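Local coordinates for CELL WALL surface anchor family protein (Streptococcus pneumoniae, PDB 2WW8) that serves as the adhesin of the pneumococcal pilus, probably recognising host surfaces through a metal-bearing, integrin I-like domain, at residues V287-A292 with M351-A356; G296-D301 with D308-T313; I440-G445 with L501-N506. One frame throughout, in Å; residues are numbered along the deposited sequence.

Interaction 1 (V287-A292 with M351-A356)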
# COMPACT_ATOMS: atom_id res chain seq x y z
N VAL A 287 -18.87 -48.59 9.09
CA VAL A 287 -19.41 -48.62 10.47
C VAL A 287 -20.62 -49.55 10.50
O VAL A 287 -21.25 -49.76 9.46
CB VAL A 287 -19.86 -47.24 11.02
CG1 VAL A 287 -18.62 -46.36 11.24
CG2 VAL A 287 -20.89 -46.62 10.09
N GLU A 288 -20.90 -50.13 11.67
CA GLU A 288 -22.12 -50.88 11.88
C GLU A 288 -23.08 -50.16 12.78
O GLU A 288 -22.68 -49.43 13.71
CB GLU A 288 -21.88 -52.28 12.44
CG GLU A 288 -21.29 -53.25 11.45
CD GLU A 288 -21.25 -54.67 12.06
OE1 GLU A 288 -22.16 -55.05 12.85
OE2 GLU A 288 -20.32 -55.43 11.74
N LYS A 289 -24.37 -50.40 12.51
CA LYS A 289 -25.42 -49.80 13.31
C LYS A 289 -26.55 -50.81 13.55
O LYS A 289 -26.54 -51.88 12.94
CB LYS A 289 -26.00 -48.64 12.50
CG LYS A 289 -25.06 -47.47 12.34
CD LYS A 289 -24.77 -46.73 13.61
CE LYS A 289 -23.66 -45.73 13.28
NZ LYS A 289 -23.43 -44.79 14.45
N GLY A 290 -27.47 -50.48 14.45
CA GLY A 290 -28.66 -51.31 14.62
C GLY A 290 -28.57 -52.09 15.93
O GLY A 290 -27.58 -52.06 16.70
N VAL A 291 -29.68 -52.79 16.14
CA VAL A 291 -29.91 -53.59 17.34
C VAL A 291 -30.00 -55.05 16.91
O VAL A 291 -29.52 -55.41 15.83
CB VAL A 291 -31.14 -53.11 18.05
CG1 VAL A 291 -30.84 -51.74 18.68
CG2 VAL A 291 -32.40 -53.13 17.10
N ALA A 292 -30.54 -55.91 17.77
CA ALA A 292 -30.56 -57.32 17.42
C ALA A 292 -31.83 -57.94 18.03
O ALA A 292 -32.37 -57.39 18.99
CB ALA A 292 -29.29 -58.02 17.97
N MET A 351 -23.71 -39.85 5.83
CA MET A 351 -22.52 -39.40 6.57
C MET A 351 -22.75 -39.25 8.05
O MET A 351 -21.80 -39.24 8.83
CB MET A 351 -21.94 -38.10 6.03
CG MET A 351 -21.58 -38.21 4.52
SD MET A 351 -20.26 -39.50 4.29
CE MET A 351 -19.05 -38.96 5.51
N TYR A 352 -24.01 -39.11 8.45
CA TYR A 352 -24.37 -39.09 9.88
C TYR A 352 -23.91 -40.36 10.58
O TYR A 352 -23.55 -40.36 11.78
CB TYR A 352 -25.91 -38.90 9.90
CG TYR A 352 -26.50 -38.83 11.29
CD1 TYR A 352 -26.71 -39.98 12.04
CD2 TYR A 352 -26.77 -37.58 11.88
CE1 TYR A 352 -27.24 -39.90 13.36
CE2 TYR A 352 -27.28 -37.50 13.18
CZ TYR A 352 -27.54 -38.65 13.87
OH TYR A 352 -28.06 -38.56 15.12
N GLN A 353 -23.92 -41.48 9.83
CA GLN A 353 -23.58 -42.76 10.46
C GLN A 353 -22.12 -42.77 10.92
O GLN A 353 -21.78 -43.65 11.70
CB GLN A 353 -23.86 -43.96 9.55
CG GLN A 353 -25.28 -43.84 8.86
CD GLN A 353 -26.42 -43.71 9.87
OE1 GLN A 353 -26.39 -44.36 10.92
NE2 GLN A 353 -27.43 -42.87 9.56
N PHE A 354 -21.28 -41.83 10.45
CA PHE A 354 -19.86 -41.78 10.80
C PHE A 354 -19.52 -40.74 11.84
O PHE A 354 -18.34 -40.44 12.08
CB PHE A 354 -19.06 -41.53 9.48
CG PHE A 354 -19.17 -42.71 8.52
CD1 PHE A 354 -20.31 -42.91 7.76
CD2 PHE A 354 -18.16 -43.66 8.47
CE1 PHE A 354 -20.42 -44.02 6.91
CE2 PHE A 354 -18.27 -44.79 7.60
CZ PHE A 354 -19.39 -44.97 6.88
N GLY A 355 -20.54 -40.16 12.49
CA GLY A 355 -20.26 -38.99 13.35
C GLY A 355 -20.38 -39.19 14.86
O GLY A 355 -20.86 -38.28 15.54
N ALA A 356 -20.03 -40.36 15.38
CA ALA A 356 -19.96 -40.60 16.81
C ALA A 356 -18.55 -40.16 17.32
O ALA A 356 -17.83 -39.47 16.59
CB ALA A 356 -20.16 -42.09 17.12
O HOH W 1 -20.34 -44.73 14.23
O HOH W 2 -23.86 -41.79 14.09
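V287 and F354 supply the apolar half of this contact. The CG2 methyl of V287 lies over one face of the F354 ring in a CH-pi contact, 4.0 Å from the ring centroid and 14° off its normal. The other methyl, CG1, is 3.9 Å from F354 CD2, so one methyl covers the face while the other lies by the CD2-CE2 rim. Alongside, K289 lays its aliphatic chain across Q353. Its CG is 3.7 Å from Q353 OE1 and its CE 3.2 Å from the backbone O of Q353; a bend at chi2 (-68°) followed by two extended torsions carries the amine past the glutamine. The polar part is largely indirect. K289 NZ donates to two waters, each 3.1 Å away, of which one passes a hydrogen to Q353 O and the other to Y352 O. NZ also bonds directly to D444 O, so two waters and a carbonyl hold the amine. Within 351-356, F354 N bonds to M351 O and G355 N to Y352 O, which also accepts from N235 ND2. The contact seats the inserted antiparallel sheet, through strand 284-292, on a loop near the magnesium, which is about 12 Å from the K289 side chain. S234 and S236, in a D-x-S-x-S sequence, bind that metal with D387, as in the MIDAS of integrin I (von Willebrand A) domains.

Interaction 2 (G296-D301 with D308-T313)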
# COMPACT_ATOMS: atom_id res chain seq x y z
N GLY A 296 -29.71 -62.74 18.71
CA GLY A 296 -28.64 -61.93 18.15
C GLY A 296 -28.63 -61.61 16.65
O GLY A 296 -27.65 -61.08 16.13
N LYS A 297 -29.71 -61.88 15.94
CA LYS A 297 -29.83 -61.57 14.54
C LYS A 297 -30.02 -60.06 14.43
O LYS A 297 -30.83 -59.41 15.12
CB LYS A 297 -30.93 -62.46 14.01
CG LYS A 297 -31.67 -62.07 12.80
CD LYS A 297 -30.95 -62.38 11.57
CE LYS A 297 -31.95 -62.69 10.47
NZ LYS A 297 -31.00 -62.99 9.31
N ARG A 298 -29.18 -59.48 13.59
CA ARG A 298 -29.02 -58.03 13.56
C ARG A 298 -30.14 -57.36 12.74
O ARG A 298 -30.63 -57.94 11.76
CB ARG A 298 -27.64 -57.72 12.97
CG ARG A 298 -26.52 -58.20 13.90
CD ARG A 298 -26.23 -57.08 14.87
NE ARG A 298 -25.44 -56.15 14.07
CZ ARG A 298 -25.81 -54.94 13.66
NH1 ARG A 298 -27.01 -54.41 13.97
NH2 ARG A 298 -24.92 -54.27 12.92
N LEU A 299 -30.51 -56.14 13.10
CA LEU A 299 -31.52 -55.42 12.32
C LEU A 299 -31.40 -53.93 12.60
O LEU A 299 -31.02 -53.57 13.70
CB LEU A 299 -32.95 -55.87 12.58
CG LEU A 299 -33.69 -55.43 13.84
CD1 LEU A 299 -35.18 -55.34 13.63
CD2 LEU A 299 -33.40 -56.49 14.93
N ASN A 300 -31.66 -53.10 11.60
CA ASN A 300 -31.59 -51.67 11.83
C ASN A 300 -33.04 -51.24 12.07
O ASN A 300 -33.88 -51.35 11.16
CB ASN A 300 -30.98 -50.94 10.61
CG ASN A 300 -30.67 -49.50 10.89
OD1 ASN A 300 -31.30 -48.91 11.78
ND2 ASN A 300 -29.70 -48.92 10.13
N ASP A 301 -33.34 -50.77 13.29
CA ASP A 301 -34.68 -50.29 13.61
C ASP A 301 -34.94 -48.84 13.20
O ASP A 301 -36.00 -48.30 13.53
CB ASP A 301 -34.93 -50.41 15.12
CG ASP A 301 -33.85 -49.70 15.94
OD1 ASP A 301 -32.63 -49.59 15.59
OD2 ASP A 301 -34.24 -49.30 17.04
N ASP A 308 -32.44 -54.50 7.07
CA ASP A 308 -31.19 -55.18 6.78
C ASP A 308 -29.98 -54.27 6.52
O ASP A 308 -28.93 -54.77 6.16
CB ASP A 308 -31.29 -56.19 5.65
CG ASP A 308 -31.76 -55.58 4.37
OD1 ASP A 308 -32.09 -54.37 4.28
OD2 ASP A 308 -31.82 -56.36 3.40
N GLN A 309 -30.14 -52.97 6.72
CA GLN A 309 -29.07 -52.00 6.51
C GLN A 309 -28.27 -51.89 7.80
O GLN A 309 -28.43 -50.92 8.55
CB GLN A 309 -29.64 -50.64 6.16
CG GLN A 309 -28.47 -49.65 5.93
CD GLN A 309 -28.04 -49.66 4.47
OE1 GLN A 309 -28.89 -49.49 3.59
NE2 GLN A 309 -26.74 -49.82 4.19
N THR A 310 -27.45 -52.88 8.11
CA THR A 310 -26.78 -52.91 9.41
C THR A 310 -25.35 -52.39 9.29
O THR A 310 -24.64 -52.26 10.29
CB THR A 310 -26.78 -54.33 9.95
OG1 THR A 310 -26.22 -55.22 8.97
CG2 THR A 310 -28.29 -54.70 10.24
N SER A 311 -24.91 -52.09 8.08
CA SER A 311 -23.60 -51.45 7.98
C SER A 311 -23.60 -50.39 6.91
O SER A 311 -24.46 -50.39 6.02
CB SER A 311 -22.51 -52.50 7.74
OG SER A 311 -22.57 -52.96 6.42
N PHE A 312 -22.63 -49.48 6.97
CA PHE A 312 -22.58 -48.38 6.03
C PHE A 312 -21.11 -48.23 5.66
O PHE A 312 -20.24 -48.29 6.55
CB PHE A 312 -23.03 -47.06 6.72
CG PHE A 312 -24.50 -47.05 7.14
CD1 PHE A 312 -25.51 -46.71 6.22
CD2 PHE A 312 -24.88 -47.46 8.41
CE1 PHE A 312 -26.87 -46.69 6.58
CE2 PHE A 312 -26.23 -47.48 8.79
CZ PHE A 312 -27.22 -47.09 7.87
N THR A 313 -20.87 -48.01 4.36
CA THR A 313 -19.51 -47.90 3.85
C THR A 313 -19.39 -46.68 2.95
O THR A 313 -20.24 -46.44 2.07
CB THR A 313 -19.11 -49.13 3.03
OG1 THR A 313 -19.21 -50.26 3.90
CG2 THR A 313 -17.66 -48.96 2.52
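The R298 guanidinium carries T310 CB over one face, with NH2 the nearest of its atoms at 3.5 Å, while N300 ND2 meets the F312 ring at its edge, 3.8 Å from CZ. The amide and ring planes of that second pair stand at 90°. R298 is bent at chi2 and chi3, which folds its head back over the threonine; NH2 then makes a weak bond to T310 O (3.3 Å). Its firmer ties lie on strand 284-292: NH1 to the carbonyls of K289 and V291, and NH2 in a salt bridge with E288. The straighter link across the contact is N300 ND2 to Q309 O, 2.8 Å with an N-H...O angle of 160°, the acceptor lying in the amide plane. N300 has CG anti to its own N (chi1 -170°), which extends the amide toward that carbonyl, and OD1 bonds to S302 N, so both ends of the amide are fixed. Q309 in turn ties NE2 to S311 O at 3.0 Å. Strands 298-299 and 311-315 both pair antiparallel with strand 284-292, L299 with V291 and F312 with V287. What results is a beta hairpin whose returning strand is interrupted by a loop, re-entering through an inverse gamma turn centred on Q309.

Interaction 3 (I440-G445 with L501-N506)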
# COMPACT_ATOMS: atom_id res chain seq x y z
N ILE A 440 -14.76 -55.51 15.39
CA ILE A 440 -14.22 -55.61 16.75
C ILE A 440 -14.44 -54.40 17.63
O ILE A 440 -14.43 -54.54 18.85
CB ILE A 440 -12.71 -55.85 16.77
CG1 ILE A 440 -12.05 -54.75 15.92
CG2 ILE A 440 -12.43 -57.35 16.33
CD1 ILE A 440 -10.55 -54.80 15.73
N VAL A 441 -14.64 -53.24 17.04
CA VAL A 441 -14.83 -52.02 17.83
C VAL A 441 -16.02 -52.13 18.79
O VAL A 441 -17.08 -52.75 18.48
CB VAL A 441 -14.92 -50.76 16.91
CG1 VAL A 441 -16.34 -50.65 16.15
CG2 VAL A 441 -14.68 -49.47 17.63
N ARG A 442 -15.88 -51.44 19.94
CA ARG A 442 -16.96 -51.40 20.95
C ARG A 442 -17.74 -50.13 20.73
O ARG A 442 -17.14 -49.09 20.45
CB ARG A 442 -16.44 -51.48 22.40
CG ARG A 442 -15.47 -52.63 22.72
CD ARG A 442 -16.07 -53.98 22.35
NE ARG A 442 -17.27 -54.28 23.10
CZ ARG A 442 -17.93 -55.43 23.04
NH1 ARG A 442 -17.50 -56.39 22.22
NH2 ARG A 442 -19.04 -55.59 23.76
N GLY A 443 -19.07 -50.20 20.91
CA GLY A 443 -19.90 -48.99 20.80
C GLY A 443 -20.17 -48.54 19.38
O GLY A 443 -19.58 -49.05 18.43
N ASP A 444 -21.09 -47.58 19.23
CA ASP A 444 -21.44 -47.07 17.91
C ASP A 444 -21.93 -45.62 18.01
O ASP A 444 -22.59 -45.16 17.06
CB ASP A 444 -22.44 -48.02 17.23
CG ASP A 444 -23.86 -47.95 17.85
OD1 ASP A 444 -24.09 -47.22 18.87
OD2 ASP A 444 -24.75 -48.63 17.29
N GLY A 445 -21.63 -44.91 19.11
CA GLY A 445 -22.26 -43.58 19.33
C GLY A 445 -23.46 -43.58 20.24
O GLY A 445 -23.88 -42.51 20.61
N LEU A 501 -22.75 -53.70 24.34
CA LEU A 501 -22.87 -54.12 25.72
C LEU A 501 -21.52 -54.14 26.45
O LEU A 501 -20.47 -53.98 25.85
CB LEU A 501 -23.40 -55.57 25.72
CG LEU A 501 -24.78 -55.74 25.03
CD1 LEU A 501 -25.15 -57.25 24.90
CD2 LEU A 501 -25.90 -55.00 25.74
N ALA A 502 -21.62 -54.25 27.77
CA ALA A 502 -20.49 -54.46 28.67
C ALA A 502 -19.85 -55.80 28.23
O ALA A 502 -20.51 -56.67 27.63
CB ALA A 502 -21.09 -54.56 30.04
N TYR A 503 -18.57 -55.97 28.52
CA TYR A 503 -17.88 -57.21 28.18
C TYR A 503 -16.79 -57.46 29.25
O TYR A 503 -16.35 -56.52 29.92
CB TYR A 503 -17.35 -57.08 26.73
CG TYR A 503 -16.19 -56.10 26.63
CD1 TYR A 503 -16.40 -54.69 26.48
CD2 TYR A 503 -14.87 -56.57 26.67
CE1 TYR A 503 -15.32 -53.80 26.37
CE2 TYR A 503 -13.79 -55.66 26.56
CZ TYR A 503 -14.02 -54.31 26.42
OH TYR A 503 -12.92 -53.47 26.37
N PRO A 504 -16.43 -58.74 29.52
CA PRO A 504 -17.24 -59.98 29.23
C PRO A 504 -18.60 -59.96 29.92
O PRO A 504 -18.72 -59.72 31.12
CB PRO A 504 -16.36 -61.11 29.73
CG PRO A 504 -14.92 -60.44 29.79
CD PRO A 504 -15.20 -59.05 30.26
N PHE A 505 -19.67 -60.13 29.14
CA PHE A 505 -21.00 -59.79 29.63
C PHE A 505 -21.43 -60.60 30.84
O PHE A 505 -22.13 -60.10 31.75
CB PHE A 505 -21.98 -59.95 28.45
CG PHE A 505 -23.32 -59.43 28.76
CD1 PHE A 505 -23.60 -58.07 28.66
CD2 PHE A 505 -24.32 -60.31 29.19
CE1 PHE A 505 -24.90 -57.57 28.94
CE2 PHE A 505 -25.60 -59.83 29.48
CZ PHE A 505 -25.91 -58.48 29.36
N ASN A 506 -21.00 -61.86 30.90
CA ASN A 506 -21.38 -62.69 32.06
C ASN A 506 -20.28 -62.89 33.09
O ASN A 506 -20.32 -63.80 33.91
CB ASN A 506 -21.95 -64.05 31.61
CG ASN A 506 -23.24 -63.87 30.85
OD1 ASN A 506 -23.33 -64.23 29.68
ND2 ASN A 506 -24.21 -63.21 31.48
O HOH W 3 -19.24 -52.25 24.27
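L501 O is gripped twice: by R442 NH2 at 3.0 Å and by a water that donates to it at 2.6 Å. The same water accepts from R442 NE at 3.1 Å, so one carbonyl holds two nitrogens of the arginine, one directly and one through water. The direct bond has an N-H...O angle of 156° and runs in the guanidinium plane, but the donor stands 42° above the carbonyl plane. The third nitrogen, NH1, forms a salt bridge with E498, which helps fix the head and probably offsets its charge. Y503 approaches one face of the guanidinium, its CD1 3.5 Å from R442 NE. The planes are tilted by 45°, so the two groups do not stack flat; nearer the backbone of R442, CD lies over one face of the ring and CG is 3.8 Å from Y503 CE1. Bends at chi2 and chi3 bring the chain over that face. Y503 OH is bonded to I396 N, and a cis peptide follows at P504. By a carbonyl bond, a water bridge and a tyrosine face, this buried arginine ties the short two-stranded antiparallel sheet of 392-393 and 442-443, whose first strand follows the segment bearing the magnesium ligand D387, to the 501-506 loop leading into helix 516-526.

Interactions 1 and 3 are buried, whereas interaction 2 is partly buried. Strand 284-292 is common to interactions 1 and 2: interaction 1 uses residues that face the 351-356 loop near the magnesium site, and interaction 2 assembles the interrupted strand paired along its edge. These two meet where V287 O receives F312 N. K289 ties interaction 1 to interaction 2 by its backbone and to interaction 3 by its amine, and A356 packs on G445; interactions 2 and 3 do not touch. The chemistry changes with place: methyl-on-ring and water-bridged lysine near the metal site, amide-to-carbonyl bonding at the hairpin, and an arginine braced by carbonyl, water and carboxylate between loops.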